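Local coordinates for glycoprotein (Chandipura virus, PDB 5MDM) that probably attaches the virion to host-cell receptors and, triggered by the acidity of the endosome, drives fusion of the viral and endosomal membranes, at residues Tyr1-Asn9 against Tyr333-Pro341. Numbering follows the deposited sequence.
Sequences YLSIAFPEN and YVRMWIDGP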
loop_
_atom_site.group_PDB
_atom_site.type_symbol
_atom_site.label_atom_id
_atom_site.label_comp_id
_atom_site.label_asym_id
_atom_site.label_seq_id
_atom_site.Cartn_x
_atom_site.Cartn_y
_atom_site.Cartn_z
ATOM N N TYR A 1 5.007 17.386 10.433
ATOM C CA TYR A 1 5.006 15.987 10.023
ATOM C C TYR A 1 6.281 15.654 9.251
ATOM O O TYR A 1 6.676 14.487 9.137
ATOM C CB TYR A 1 3.758 15.664 9.197
ATOM C CG TYR A 1 3.592 16.498 7.945
ATOM C CD1 TYR A 1 3.988 16.010 6.707
ATOM C CD2 TYR A 1 3.030 17.768 8.000
ATOM C CE1 TYR A 1 3.833 16.766 5.557
ATOM C CE2 TYR A 1 2.875 18.533 6.857
ATOM C CZ TYR A 1 3.280 18.026 5.637
ATOM O OH TYR A 1 3.129 18.778 4.490
ATOM N N LEU A 2 6.920 16.694 8.729
ATOM C CA LEU A 2 8.201 16.555 8.055
ATOM C C LEU A 2 9.339 16.831 9.025
ATOM O O LEU A 2 9.400 17.897 9.642
ATOM C CB LEU A 2 8.291 17.532 6.891
ATOM C CG LEU A 2 7.229 17.377 5.812
ATOM C CD1 LEU A 2 7.487 18.365 4.701
ATOM C CD2 LEU A 2 7.226 15.963 5.279
ATOM N N SER A 3 10.247 15.872 9.154
ATOM C CA SER A 3 11.385 16.044 10.042
ATOM C C SER A 3 12.693 15.985 9.275
ATOM O O SER A 3 12.761 15.430 8.184
ATOM C CB SER A 3 11.365 14.991 11.144
ATOM O OG SER A 3 10.682 13.835 10.697
ATOM N N ILE A 4 13.725 16.589 9.845
ATOM C CA ILE A 4 15.062 16.519 9.287
ATOM C C ILE A 4 16.027 16.415 10.443
ATOM O O ILE A 4 15.677 16.726 11.585
ATOM C CB ILE A 4 15.423 17.789 8.496
ATOM C CG1 ILE A 4 15.263 19.028 9.379
ATOM C CG2 ILE A 4 14.583 17.909 7.232
ATOM C CD1 ILE A 4 15.779 20.290 8.744
ATOM N N ALA A 5 17.239 15.961 10.150
ATOM C CA ALA A 5 18.321 16.043 11.115
ATOM C C ALA A 5 19.169 17.219 10.672
ATOM O O ALA A 5 19.596 17.282 9.520
ATOM C CB ALA A 5 19.130 14.763 11.137
ATOM N N PHE A 6 19.393 18.154 11.585
ATOM C CA PHE A 6 20.001 19.425 11.226
ATOM C C PHE A 6 20.933 19.888 12.341
ATOM O O PHE A 6 20.684 19.600 13.507
ATOM C CB PHE A 6 18.890 20.449 10.998
ATOM C CG PHE A 6 19.328 21.664 10.245
ATOM C CD1 PHE A 6 19.603 22.847 10.908
ATOM C CD2 PHE A 6 19.467 21.621 8.869
ATOM C CE1 PHE A 6 20.008 23.965 10.211
ATOM C CE2 PHE A 6 19.871 22.731 8.167
ATOM C CZ PHE A 6 20.144 23.907 8.837
ATOM N N PRO A 7 22.019 20.595 11.992
ATOM C CA PRO A 7 22.889 21.129 13.047
ATOM C C PRO A 7 22.109 22.013 14.022
ATOM O O PRO A 7 21.296 22.834 13.595
ATOM C CB PRO A 7 23.931 21.951 12.269
ATOM C CG PRO A 7 23.344 22.147 10.906
ATOM C CD PRO A 7 22.526 20.920 10.651
ATOM N N GLU A 8 22.340 21.824 15.318
ATOM C CA GLU A 8 21.563 22.515 16.344
ATOM C C GLU A 8 21.761 24.030 16.328
ATOM O O GLU A 8 20.792 24.787 16.341
ATOM C CB GLU A 8 21.864 21.942 17.731
ATOM C CG GLU A 8 23.337 21.826 18.060
ATOM C CD GLU A 8 23.584 21.135 19.384
ATOM O OE1 GLU A 8 22.607 20.672 20.017
ATOM O OE2 GLU A 8 24.762 21.057 19.794
ATOM N N ASN A 9 23.015 24.469 16.283
ATOM C CA ASN A 9 23.319 25.896 16.272
ATOM C C ASN A 9 23.036 26.534 14.915
ATOM O O ASN A 9 23.136 25.883 13.877
ATOM C CB ASN A 9 24.772 26.146 16.689
ATOM C CG ASN A 9 25.174 25.337 17.910
ATOM O OD1 ASN A 9 25.785 24.274 17.787
ATOM N ND2 ASN A 9 24.824 25.831 19.094
ATOM N N TYR A 333 24.047 17.152 15.131
ATOM C CA TYR A 333 22.758 17.112 14.468
ATOM C C TYR A 333 21.677 16.777 15.486
ATOM O O TYR A 333 21.882 15.961 16.386
ATOM C CB TYR A 333 22.759 16.068 13.355
ATOM C CG TYR A 333 23.571 16.439 12.139
ATOM C CD1 TYR A 333 22.963 16.967 11.011
ATOM C CD2 TYR A 333 24.945 16.248 12.110
ATOM C CE1 TYR A 333 23.700 17.298 9.890
ATOM C CE2 TYR A 333 25.690 16.577 10.993
ATOM C CZ TYR A 333 25.060 17.101 9.886
ATOM O OH TYR A 333 25.796 17.431 8.773
ATOM N N VAL A 334 20.531 17.425 15.349
ATOM C CA VAL A 334 19.378 17.127 16.177
ATOM C C VAL A 334 18.147 17.038 15.290
ATOM O O VAL A 334 18.147 17.534 14.160
ATOM C CB VAL A 334 19.153 18.200 17.240
ATOM C CG1 VAL A 334 20.366 18.305 18.151
ATOM C CG2 VAL A 334 18.861 19.529 16.576
ATOM N N ARG A 335 17.104 16.393 15.799
ATOM C CA ARG A 335 15.878 16.235 15.036
ATOM C C ARG A 335 15.034 17.496 15.134
ATOM O O ARG A 335 14.776 18.008 16.225
ATOM C CB ARG A 335 15.091 15.021 15.530
ATOM C CG ARG A 335 13.718 14.857 14.909
ATOM C CD ARG A 335 13.129 13.503 15.269
ATOM N NE ARG A 335 13.946 12.408 14.744
ATOM C CZ ARG A 335 14.277 11.323 15.435
ATOM N NH1 ARG A 335 13.865 11.180 16.685
ATOM N NH2 ARG A 335 15.022 10.380 14.874
ATOM N N MET A 336 14.622 18.004 13.981
ATOM C CA MET A 336 13.747 19.165 13.924
ATOM C C MET A 336 12.569 18.869 13.013
ATOM O O MET A 336 12.673 18.053 12.099
ATOM C CB MET A 336 14.498 20.377 13.380
ATOM C CG MET A 336 15.702 20.773 14.183
ATOM S SD MET A 336 16.506 22.206 13.460
ATOM C CE MET A 336 17.827 22.488 14.639
ATOM N N TRP A 337 11.451 19.538 13.260
ATOM C CA TRP A 337 10.321 19.463 12.346
ATOM C C TRP A 337 10.164 20.766 11.573
ATOM O O TRP A 337 10.130 21.847 12.160
ATOM C CB TRP A 337 9.038 19.108 13.096
ATOM C CG TRP A 337 9.036 17.695 13.561
ATOM C CD1 TRP A 337 8.459 16.624 12.940
ATOM C CD2 TRP A 337 9.663 17.184 14.741
ATOM N NE1 TRP A 337 8.678 15.479 13.667
ATOM C CE2 TRP A 337 9.418 15.797 14.777
ATOM C CE3 TRP A 337 10.408 17.765 15.769
ATOM C CZ2 TRP A 337 9.890 14.985 15.803
ATOM C CZ3 TRP A 337 10.876 16.956 16.786
ATOM C CH2 TRP A 337 10.614 15.584 16.797
ATOM N N ILE A 338 10.092 20.656 10.253
ATOM C CA ILE A 338 9.927 21.828 9.406
ATOM C C ILE A 338 8.565 21.809 8.722
ATOM O O ILE A 338 7.936 20.755 8.608
ATOM C CB ILE A 338 11.039 21.927 8.357
ATOM C CG1 ILE A 338 11.082 20.660 7.504
ATOM C CG2 ILE A 338 12.379 22.169 9.032
ATOM C CD1 ILE A 338 12.165 20.678 6.456
ATOM N N ASP A 339 8.115 22.979 8.270
ATOM C CA ASP A 339 6.761 23.130 7.741
ATOM C C ASP A 339 6.589 22.588 6.321
ATOM O O ASP A 339 5.470 22.322 5.889
ATOM C CB ASP A 339 6.306 24.591 7.815
ATOM C CG ASP A 339 6.196 25.095 9.244
ATOM O OD1 ASP A 339 7.020 24.683 10.085
ATOM O OD2 ASP A 339 5.284 25.901 9.529
ATOM N N GLY A 340 7.695 22.417 5.606
ATOM C CA GLY A 340 7.654 21.889 4.252
ATOM C C GLY A 340 9.027 21.867 3.612
ATOM O O GLY A 340 9.960 22.475 4.132
ATOM N N PRO A 341 9.162 21.168 2.473
ATOM C CA PRO A 341 10.450 21.050 1.772
ATOM C C PRO A 341 10.972 22.403 1.325
ATOM O O PRO A 341 12.179 22.584 1.179
ATOM C CB PRO A 341 10.120 20.174 0.559
ATOM C CG PRO A 341 8.647 20.278 0.393
ATOM C CD PRO A 341 8.086 20.452 1.770
#
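The amide N of M336 donates to O of I4 at 2.9 Å, almost straight (174° at the hydrogen), and the N of I4 returns a bond to O of M336. F6 and V334 repeat this reciprocal pairing, so two antiparallel hydrogen-bonded pairs alternate with the non-hydrogen-bonded pairs S3–W337 and A5–R335. P7, which has no N-H to give, falls at a non-hydrogen-bonded position opposite Y333, where pairing with this strand asks for none.

The buried side chains of I4, F6, M336 and I338 lie on one face of the sheet. The beta-branched I4 and I338 suit extended backbone, and their side chains cross at about a right angle, CG2 of I4 lying 3.8 Å from CD1 of I338. The unbranched M336 is extended beyond CG (chi2 -180°), which brings its sulfur to F6: SD lies 5.1 Å from the ring centroid in an oblique Met-aromatic contact, and CE, the end of the same extended chain, reaches O of P7 at 3.6 Å.

On the other face, S3 is small, and its CB stands over the five-membered ring of W337, 4.0 Å from the centroid, in a CH-pi contact. NE1 of W337 donates a hydrogen bond to OD2 of D397, and OG of S3 is hydrogen-bonded to O of G392. Strand 2-7 also pairs antiparallel with the short strand 392-393, so it lies between two partners there, in an antiparallel beta-sheet that joins the N-terminal strand of this class III fusion glycoprotein to strand 325-338, from a distant part of the chain.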